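Local coordinates for protein polyporopepsin (PDB 1WKR) that catalyses the cleavage of peptide bonds as an aspartic endopeptidase of the pepsin family, with milk-clotting activity and broad specificity, at residues A7-L11 with V12-V16; E148-S152 with E153-N157; G108-D111 with L112-G115; V319-T322 with T323-R326; A226-K229 with K230-A234. One frame throughout, in Å; residues are numbered along the deposited sequence.

Contact 1 (A7-L11 with V12-V16)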
# COMPACT_ATOMS: atom_id res chain seq x y z
N ALA A 7 3.83 -9.49 8.49
CA ALA A 7 3.85 -9.22 7.03
C ALA A 7 5.33 -9.20 6.58
O ALA A 7 6.23 -8.78 7.30
CB ALA A 7 3.19 -7.86 6.75
N THR A 8 5.52 -9.66 5.37
CA THR A 8 6.84 -9.85 4.81
C THR A 8 7.11 -8.87 3.68
O THR A 8 6.32 -8.73 2.76
CB THR A 8 6.99 -11.27 4.28
OG1 THR A 8 6.84 -12.17 5.39
CG2 THR A 8 8.35 -11.55 3.76
N ASN A 9 8.25 -8.18 3.81
CA ASN A 9 8.71 -7.19 2.84
C ASN A 9 9.31 -7.91 1.67
O ASN A 9 10.38 -8.56 1.84
CB ASN A 9 9.72 -6.28 3.54
CG ASN A 9 10.10 -5.08 2.72
OD1 ASN A 9 10.27 -5.17 1.51
ND2 ASN A 9 10.29 -3.92 3.36
N GLN A 10 8.74 -7.79 0.49
CA GLN A 10 9.26 -8.36 -0.77
C GLN A 10 9.79 -7.26 -1.67
O GLN A 10 9.80 -7.41 -2.90
CB GLN A 10 8.20 -9.19 -1.50
CG GLN A 10 7.66 -10.36 -0.67
CD GLN A 10 6.81 -11.36 -1.45
OE1 GLN A 10 6.89 -12.55 -1.13
NE2 GLN A 10 6.07 -10.89 -2.43
N LEU A 11 10.18 -6.13 -1.09
CA LEU A 11 10.87 -5.01 -1.74
C LEU A 11 9.92 -4.17 -2.55
O LEU A 11 9.87 -2.92 -2.37
CB LEU A 11 12.05 -5.47 -2.68
CG LEU A 11 13.01 -6.43 -2.03
CD1 LEU A 11 14.17 -6.73 -3.01
CD2 LEU A 11 13.51 -5.97 -0.68
N VAL A 12 9.15 -4.76 -3.44
CA VAL A 12 8.15 -4.04 -4.25
C VAL A 12 6.78 -4.06 -3.61
O VAL A 12 5.88 -3.30 -4.01
CB VAL A 12 8.13 -4.52 -5.71
CG1 VAL A 12 9.52 -4.26 -6.37
CG2 VAL A 12 7.77 -5.98 -5.86
N ASP A 13 6.54 -5.00 -2.70
CA ASP A 13 5.23 -5.13 -2.03
C ASP A 13 5.46 -5.81 -0.71
O ASP A 13 6.57 -6.31 -0.45
CB ASP A 13 4.23 -5.91 -2.93
CG ASP A 13 4.76 -7.26 -3.33
OD1 ASP A 13 5.05 -8.08 -2.50
OD2 ASP A 13 4.81 -7.49 -4.61
N TYR A 14 4.42 -5.83 0.13
CA TYR A 14 4.38 -6.67 1.33
C TYR A 14 3.30 -7.73 1.13
O TYR A 14 2.26 -7.46 0.50
CB TYR A 14 3.96 -5.85 2.58
CG TYR A 14 5.14 -5.33 3.37
CD1 TYR A 14 5.79 -4.13 2.99
CD2 TYR A 14 5.58 -5.99 4.51
CE1 TYR A 14 6.89 -3.65 3.75
CE2 TYR A 14 6.61 -5.50 5.27
CZ TYR A 14 7.25 -4.32 4.90
OH TYR A 14 8.28 -3.83 5.66
N VAL A 15 3.55 -8.92 1.72
CA VAL A 15 2.56 -9.98 1.72
C VAL A 15 2.29 -10.43 3.12
O VAL A 15 3.04 -10.23 4.07
CB VAL A 15 3.04 -11.21 0.92
CG1 VAL A 15 3.05 -10.84 -0.57
CG2 VAL A 15 4.41 -11.72 1.38
N VAL A 16 1.11 -11.06 3.29
CA VAL A 16 0.74 -11.76 4.51
C VAL A 16 0.25 -13.13 4.10
O VAL A 16 -0.33 -13.35 3.05
CB VAL A 16 -0.35 -11.04 5.34
CG1 VAL A 16 0.15 -9.76 5.94
CG2 VAL A 16 -1.59 -10.76 4.48
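Gln-10 reaches over the turn of the hairpin joining strands 3-9 and 14-20 and sets its side chain against Asp-13 and Val-15. Its CB sits 3.5 Å from Asp-13 O, the carbonyl that also accepts the backbone N of Gln-10. CG is turned anti to the carbonyl carbon (chi1 -59°), and the extended chain passes across Val-15 at about a right angle: CD lies 3.7 Å from Val-15 CG2, and OE1 rests 3.6 Å from the same methyl. At the tip NE2 donates over 3.0 Å to Asp-13 OD1, which accepts on its syn lone pair; the acceptor lies 21° out of the amide plane, and the two planes are 48° apart. NE2 also serves Gly-100 O. On the face of the ribbon away from Val-15, Asn-9 CA stands over the middle of the Tyr-14 ring, 3.7 Å from its centroid, a CH-pi contact. The bond from Asn-9 ND2 to Tyr-14 OH is weak, and the hydroxyl has a stronger partner in Asn-157. Asn-9 OD1 takes Leu-11 N at 2.8 Å, an Asx turn. Gln-10 thus binds Asp-13 twice, backbone N to O and amide to OD1; the second bond probably helps to fix the carboxylate's rotation.

Contact 2 (E148-S152 with E153-N157)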
# COMPACT_ATOMS: atom_id res chain seq x y z
N GLU A 148 8.73 -1.55 7.56
CA GLU A 148 10.05 -1.13 7.99
C GLU A 148 11.01 -1.22 6.84
O GLU A 148 10.81 -2.05 5.92
CB GLU A 148 10.54 -2.05 9.13
CG GLU A 148 9.72 -1.94 10.37
CD GLU A 148 10.17 -2.87 11.49
OE1 GLU A 148 11.17 -3.64 11.33
OE2 GLU A 148 9.48 -2.78 12.56
N PRO A 149 12.09 -0.44 6.84
CA PRO A 149 13.11 -0.60 5.77
C PRO A 149 13.71 -2.00 5.81
O PRO A 149 13.66 -2.69 6.82
CB PRO A 149 14.17 0.46 6.16
CG PRO A 149 13.43 1.43 7.04
CD PRO A 149 12.49 0.56 7.86
N THR A 150 14.29 -2.36 4.69
CA THR A 150 14.86 -3.71 4.57
C THR A 150 16.27 -3.67 3.91
O THR A 150 16.56 -2.76 3.13
CB THR A 150 13.91 -4.54 3.83
OG1 THR A 150 14.39 -5.93 3.91
CG2 THR A 150 13.82 -4.22 2.34
N THR A 151 17.05 -4.68 4.26
CA THR A 151 18.37 -4.95 3.57
C THR A 151 18.35 -6.41 3.23
O THR A 151 19.50 -6.93 2.93
CB THR A 151 19.56 -4.66 4.50
OG1 THR A 151 19.46 -5.41 5.66
CG2 THR A 151 19.59 -3.13 4.90
N SER A 152 17.26 -7.09 3.18
CA SER A 152 17.22 -8.54 2.67
C SER A 152 16.24 -8.61 1.67
O SER A 152 15.31 -7.85 1.39
CB SER A 152 16.94 -9.42 3.94
OG SER A 152 17.99 -9.38 4.81
N GLU A 153 16.31 -9.80 0.88
CA GLU A 153 15.29 -9.89 -0.24
C GLU A 153 13.97 -10.16 0.29
O GLU A 153 12.94 -9.86 -0.39
CB GLU A 153 15.72 -11.20 -1.02
CG GLU A 153 17.11 -11.06 -1.67
CD GLU A 153 17.12 -10.21 -2.77
OE1 GLU A 153 16.23 -10.11 -3.71
OE2 GLU A 153 18.26 -9.57 -3.05
N SER A 154 13.77 -10.82 1.48
CA SER A 154 12.46 -11.16 1.95
C SER A 154 12.59 -11.12 3.48
O SER A 154 13.55 -11.82 4.06
CB SER A 154 12.10 -12.69 1.58
OG SER A 154 10.90 -13.02 2.13
N SER A 155 12.09 -10.12 4.17
CA SER A 155 12.21 -9.93 5.58
C SER A 155 10.86 -9.81 6.20
O SER A 155 10.06 -8.91 5.82
CB SER A 155 12.98 -8.63 5.86
OG SER A 155 14.32 -8.54 5.31
N THR A 156 10.53 -10.67 7.14
CA THR A 156 9.25 -10.58 7.83
C THR A 156 9.40 -9.55 8.94
O THR A 156 9.62 -9.86 10.10
CB THR A 156 8.78 -11.98 8.38
OG1 THR A 156 8.74 -12.86 7.25
CG2 THR A 156 7.36 -11.89 8.97
N ASN A 157 9.27 -8.30 8.55
CA ASN A 157 9.56 -7.18 9.48
C ASN A 157 8.35 -6.25 9.62
O ASN A 157 8.47 -5.20 10.26
CB ASN A 157 10.78 -6.40 9.03
CG ASN A 157 10.57 -5.64 7.73
OD1 ASN A 157 9.45 -5.59 7.20
ND2 ASN A 157 11.60 -4.94 7.20
O HOH W 1 16.05 -6.36 6.49
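Glu-148 and Asn-157 run alongside each other, head to tail, where the loop after strand 142-146 turns back into strand 155-162. Glu-148 CB packs 3.6 Å from Asn-157 ND2, and its extended chain carries the carboxylate beside the neighbour's backbone, with CD 3.1 Å from Asn-157 O. OE1 and OE2 stand near that oxygen as acceptor beside acceptor, so this is a close approach and not a bond. Asn-157 sends its amide the other way: chi1 of 68° sets CG between the backbone N and carbonyl carbon, from where ND2 donates to Glu-148 O. That bond is long, 3.3 Å, and bent, and the donor stands 69° out of the carbonyl plane; OD1 of the same amide is held by Tyr-14 OH. Pro-149 O lies 3.1 Å from Asn-157 ND2, but at an angle too poor for a bond. Thr-150 points toward the returning strand and brings OG1 to 3.0 Å from Ser-155 OG. Next, Thr-151 N donates to water 1, which is also hydrogen-bonded to Ser-155 OG. Ser-152 then starts the turn into Glu-153, its CB 3.1 Å from Ser-155 OG. Ser-155 is backbone-bonded to Asn-9 of strand 3-9. The limbs face each other with polar groups: one long, bent amide bond, a water bridge and a close pair of hydroxyls, so that water 1 is probably a real part of the link.

Contact 3 (G108-D111 with L112-G115)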
# COMPACT_ATOMS: atom_id res chain seq x y z
N GLY A 108 -8.44 -1.65 0.99
CA GLY A 108 -8.99 -0.36 0.58
C GLY A 108 -10.43 -0.24 1.06
O GLY A 108 -11.04 -1.18 1.61
N PRO A 109 -11.03 0.92 0.87
CA PRO A 109 -12.45 1.14 1.28
C PRO A 109 -13.36 0.34 0.37
O PRO A 109 -13.15 0.17 -0.81
CB PRO A 109 -12.65 2.65 1.08
CG PRO A 109 -11.23 3.20 1.08
CD PRO A 109 -10.44 2.17 0.33
N VAL A 110 -14.48 -0.13 0.98
CA VAL A 110 -15.39 -1.03 0.23
C VAL A 110 -15.94 -0.38 -1.00
O VAL A 110 -16.29 -1.14 -1.96
CB VAL A 110 -16.55 -1.51 1.17
CG1 VAL A 110 -17.42 -0.40 1.65
CG2 VAL A 110 -17.33 -2.66 0.51
N ASP A 111 -16.04 0.94 -1.10
CA ASP A 111 -16.61 1.55 -2.31
C ASP A 111 -15.89 1.20 -3.56
O ASP A 111 -16.49 1.23 -4.69
CB ASP A 111 -16.80 3.08 -2.14
CG ASP A 111 -15.53 3.88 -2.04
OD1 ASP A 111 -14.41 3.36 -2.05
OD2 ASP A 111 -15.57 5.13 -1.92
N LEU A 112 -14.61 0.80 -3.54
CA LEU A 112 -13.86 0.43 -4.73
C LEU A 112 -14.38 -0.85 -5.35
O LEU A 112 -14.10 -1.16 -6.48
CB LEU A 112 -12.36 0.32 -4.44
CG LEU A 112 -11.67 1.61 -3.99
CD1 LEU A 112 -10.20 1.33 -3.67
CD2 LEU A 112 -11.75 2.71 -5.01
N THR A 113 -15.06 -1.69 -4.53
CA THR A 113 -15.61 -2.98 -5.05
C THR A 113 -16.82 -2.81 -5.94
O THR A 113 -17.16 -3.76 -6.64
CB THR A 113 -15.96 -3.95 -3.88
OG1 THR A 113 -17.04 -3.42 -3.13
CG2 THR A 113 -14.76 -4.19 -2.95
N VAL A 114 -17.49 -1.67 -5.86
CA VAL A 114 -18.75 -1.46 -6.66
C VAL A 114 -18.33 -1.39 -8.12
O VAL A 114 -17.50 -0.53 -8.50
CB VAL A 114 -19.46 -0.18 -6.18
CG1 VAL A 114 -20.66 0.11 -7.11
CG2 VAL A 114 -19.89 -0.35 -4.73
N GLY A 115 -18.88 -2.23 -8.94
CA GLY A 115 -18.50 -2.32 -10.37
C GLY A 115 -17.64 -3.46 -10.68
O GLY A 115 -17.41 -3.79 -11.86
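Leu-112 and Asp-111 meet in a single turn of 3-10 helix, residues 110 to 113, in the loop between strands 103-106 and 117-118. The turn is built on i to i+3 bonds, the first from Leu-112 N to Pro-109 O over 3.2 Å. Leu-112 is the residue most enclosed by the turn. With CG anti to the carbonyl carbon (chi1 -63°), its side chain runs beside Pro-109 in the same direction, bringing CD1 to 4.1 Å from Pro-109 CD. Asp-111 also crosses it at a slant, with OD1 3.8 Å from Leu-112 CG. Beyond the turn Leu-112 touches Ser-36 and Tyr-188, and its side chain is about 8 Å from those of the catalytic Asp-32 and Asp-212, a place consistent with the wall of the substrate cleft in pepsin-like enzymes. Asp-111 also contributes its carbonyl O, which accepts Val-114 N in a longer bond of 3.3 Å. The third residue, Val-110, offers its carbonyl O twice to Thr-113, whose OG1 is linked in turn to Ile-125 N. Thr-113 N comes to Val-110 O from 46° above the carbonyl plane at 2.9 Å, whereas Thr-113 OG1 lies in that plane, 2.7 Å from Val-110 O.

Contact 4 (V319-T322 with T323-R326)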
# COMPACT_ATOMS: atom_id res chain seq x y z
N VAL A 319 -2.54 4.30 9.89
CA VAL A 319 -3.80 3.85 10.50
C VAL A 319 -4.95 4.17 9.52
O VAL A 319 -5.16 5.31 9.18
CB VAL A 319 -4.05 4.50 11.86
CG1 VAL A 319 -5.35 3.92 12.46
CG2 VAL A 319 -2.84 4.28 12.81
N TYR A 320 -5.68 3.12 9.14
CA TYR A 320 -6.73 3.19 8.13
C TYR A 320 -8.05 2.98 8.92
O TYR A 320 -8.41 1.86 9.25
CB TYR A 320 -6.54 2.13 7.07
CG TYR A 320 -5.17 2.25 6.40
CD1 TYR A 320 -4.07 1.66 6.96
CD2 TYR A 320 -5.01 3.04 5.28
CE1 TYR A 320 -2.79 1.85 6.45
CE2 TYR A 320 -3.70 3.22 4.71
CZ TYR A 320 -2.65 2.62 5.34
OH TYR A 320 -1.36 2.81 4.82
N ASP A 321 -8.66 4.09 9.33
CA ASP A 321 -9.79 4.04 10.28
C ASP A 321 -11.11 4.19 9.53
O ASP A 321 -11.48 5.29 9.13
CB ASP A 321 -9.55 5.18 11.30
CG ASP A 321 -10.56 5.20 12.41
OD1 ASP A 321 -11.62 4.54 12.31
OD2 ASP A 321 -10.33 5.90 13.43
N THR A 322 -11.75 3.07 9.30
CA THR A 322 -13.07 3.10 8.62
C THR A 322 -14.17 3.68 9.48
O THR A 322 -14.94 4.50 9.02
CB THR A 322 -13.48 1.67 8.16
OG1 THR A 322 -12.50 1.25 7.16
CG2 THR A 322 -14.90 1.67 7.53
N THR A 323 -14.20 3.30 10.76
CA THR A 323 -15.24 3.83 11.65
C THR A 323 -15.29 5.34 11.61
O THR A 323 -16.39 5.95 11.56
CB THR A 323 -14.97 3.32 13.06
OG1 THR A 323 -15.31 1.93 13.13
CG2 THR A 323 -15.83 4.05 14.11
N ASN A 324 -14.13 6.02 11.67
CA ASN A 324 -14.06 7.47 11.74
C ASN A 324 -13.78 8.12 10.38
O ASN A 324 -13.72 9.32 10.32
CB ASN A 324 -13.01 7.90 12.79
CG ASN A 324 -13.44 7.51 14.19
OD1 ASN A 324 -14.59 7.86 14.56
ND2 ASN A 324 -12.65 6.79 14.90
N LYS A 325 -13.62 7.32 9.33
CA LYS A 325 -13.28 7.84 8.01
C LYS A 325 -12.12 8.84 8.06
O LYS A 325 -12.20 10.01 7.70
CB LYS A 325 -14.48 8.48 7.27
CG LYS A 325 -15.60 7.46 6.92
CD LYS A 325 -15.15 6.46 5.91
CE LYS A 325 -14.63 7.04 4.57
NZ LYS A 325 -15.77 7.83 3.85
N ARG A 326 -10.98 8.32 8.56
CA ARG A 326 -9.79 9.14 8.75
C ARG A 326 -8.57 8.25 8.56
O ARG A 326 -8.63 7.02 8.64
CB ARG A 326 -9.81 9.86 10.13
CG ARG A 326 -9.68 8.91 11.28
CD ARG A 326 -9.75 9.60 12.63
NE ARG A 326 -9.56 8.68 13.74
CZ ARG A 326 -9.24 9.03 14.97
NH1 ARG A 326 -9.14 10.30 15.32
NH2 ARG A 326 -9.00 8.06 15.89
O HOH W 2 -8.36 5.46 15.25
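Asp-321 and Arg-326 close a beta hairpin between strands 316-321 and 326-331, with a G1 beta bulge that sets two residues, Lys-325 and Arg-326, opposite the single Asp-321. Among the backbone bonds, Asp-321 N donates to Arg-326 O over 3.0 Å, and Arg-326 N returns the bond to Asp-321 O. Inside the turn Lys-325 N donates to Thr-322 O from well above the carbonyl plane. The side-chain hydrogen bonds centre on the Asp-321 carboxylate, put over the turn by CG lying anti to the backbone N (chi1 -175°). OD1 takes Asn-324 N at 3.0 Å from above the carboxylate plane. OD2 takes Asn-324 ND2 at 2.9 Å on its syn side; the amide is turned 72° from the carboxylate yet keeps OD2 nearly in its own plane. The ionic part is a salt bridge, again to OD2: Arg-326 NE meets it at 2.9 Å, edge on, in a nearly straight hydrogen bond (N-H...O 166°), and from the same face of the carboxylate as the asparagine amide. The guanidinium has a further partner in Tyr-176, a cation-pi contact. With main-chain, amide and guanidinium donors around one buried aspartate, its charged form is probably favoured. The last part is solvent: water 2 donates to Asp-321 OD2 at 2.7 Å and accepts from Arg-326 NH2 at 2.8 Å.

Contact 5 (A226-K229 with K230-A234)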
# COMPACT_ATOMS: atom_id res chain seq x y z
N ALA A 226 8.83 16.92 -12.04
CA ALA A 226 9.83 17.79 -12.69
C ALA A 226 10.48 18.67 -11.72
O ALA A 226 11.70 18.91 -11.79
CB ALA A 226 9.08 18.59 -13.79
N LYS A 227 9.75 19.24 -10.76
CA LYS A 227 10.36 20.13 -9.72
C LYS A 227 11.34 19.33 -8.87
O LYS A 227 12.42 19.86 -8.48
CB LYS A 227 9.30 20.74 -8.81
CG LYS A 227 8.46 21.79 -9.59
CD LYS A 227 7.36 22.37 -8.62
CE LYS A 227 6.42 23.20 -9.50
NZ LYS A 227 5.34 23.77 -8.62
N TYR A 228 10.99 18.09 -8.52
CA TYR A 228 11.88 17.25 -7.70
C TYR A 228 13.16 16.88 -8.46
O TYR A 228 14.26 16.91 -7.87
CB TYR A 228 11.09 16.02 -7.33
CG TYR A 228 11.87 15.01 -6.50
CD1 TYR A 228 12.14 15.29 -5.14
CD2 TYR A 228 12.39 13.85 -7.04
CE1 TYR A 228 12.84 14.37 -4.34
CE2 TYR A 228 13.10 12.94 -6.24
CZ TYR A 228 13.29 13.19 -4.94
OH TYR A 228 14.01 12.27 -4.20
N LYS A 229 13.03 16.53 -9.73
CA LYS A 229 14.23 16.23 -10.52
C LYS A 229 15.08 17.45 -10.60
O LYS A 229 16.35 17.36 -10.43
CB LYS A 229 13.81 15.87 -11.97
CG LYS A 229 13.41 14.67 -12.20
CD LYS A 229 13.17 14.31 -13.68
CE LYS A 229 14.46 14.05 -14.46
NZ LYS A 229 14.29 13.63 -15.93
N LYS A 230 14.56 18.66 -10.78
CA LYS A 230 15.37 19.87 -10.84
C LYS A 230 16.03 20.08 -9.52
O LYS A 230 17.25 20.44 -9.48
CB LYS A 230 14.42 21.06 -11.21
CG LYS A 230 15.14 22.39 -11.27
CD LYS A 230 14.07 23.55 -11.49
CE LYS A 230 14.84 24.90 -11.31
NZ LYS A 230 13.93 26.13 -11.63
N ALA A 231 15.33 19.96 -8.39
CA ALA A 231 15.84 20.33 -7.06
C ALA A 231 16.94 19.35 -6.65
O ALA A 231 17.92 19.82 -5.96
CB ALA A 231 14.71 20.24 -6.06
N THR A 232 16.87 18.10 -7.02
CA THR A 232 17.85 17.10 -6.57
C THR A 232 18.99 16.95 -7.55
O THR A 232 20.03 16.40 -7.14
CB THR A 232 17.18 15.72 -6.44
OG1 THR A 232 16.65 15.29 -7.71
CG2 THR A 232 16.06 15.66 -5.39
N GLY A 233 18.85 17.38 -8.79
CA GLY A 233 19.82 17.13 -9.83
C GLY A 233 19.67 15.77 -10.44
O GLY A 233 20.49 15.34 -11.33
N ALA A 234 18.65 14.98 -10.09
CA ALA A 234 18.55 13.66 -10.59
C ALA A 234 18.32 13.54 -12.09
O ALA A 234 17.73 14.47 -12.67
CB ALA A 234 17.37 12.93 -9.87
O HOH W 3 17.82 17.13 -13.38
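Lys-230 N donates to Ala-226 O over 3.0 Å, continuing the i to i+4 ladder of the last turns of helix 222-232. The extended aliphatic chain of Lys-230 starts with CB beside that same carbonyl, and its end leads away from residues 226-229. Ala-231 N follows with a bond to Lys-227 O, and its methyl CB rests 3.4 Å from that oxygen. Thr-232 carries the side-chain contact. Its OG1 lies between the backbone N and carbonyl carbon (chi1 61°), a rotamer that turns the hydroxyl back along the helix to Tyr-228 O, 2.9 Å from OG1; Thr-232 N reaches the same oxygen at 3.0 Å from the opposite face of the carbonyl plane. Its methyl CG2 meanwhile stands over one face of the Tyr-228 ring, offset toward the rim and 3.8 Å from the centroid, a CH-pi contact. Gly-233 leaves the helix with positive phi (81°), its N giving a weak bond to Lys-229 O. Ala-234 N then turns back to Thr-232 OG1 at 3.1 Å, an ST turn, and Ala-234 O accepts from water 3. Around this helix end, Tyr-228 and Ala-234 lean on Leu-243 of strand 243-245 and Leu-291 of strand 289-295, Tyr-228 OH bonds Gln-272 OE1, and Ala-231 and Thr-232 touch Tyr-197 of strand 190-197.

Overall arrangement
Contacts 1 and 2 are the one pair that touch, their centres 8 Å apart: Tyr-14 OH meets Asn-157 OD1 at 2.6 Å, and Thr-8 OG1 meets Thr-156 OG1 at 2.8 Å, where strands 3-9 and 155-162 run side by side. Contacts 3 and 4 lie across the chain's centre from contact 1, about 23 Å away between centres, and about 6 Å from each other at their nearest atoms. Between these groups is the catalytic pair: side chains of contacts 1, 3 and 4 come within about 7 to 9 Å of Asp-32 and Asp-212. Contact 5 is remote, its centre about 28 Å or more from every other, on helix 222-232, far from the chain's centre and from the active site.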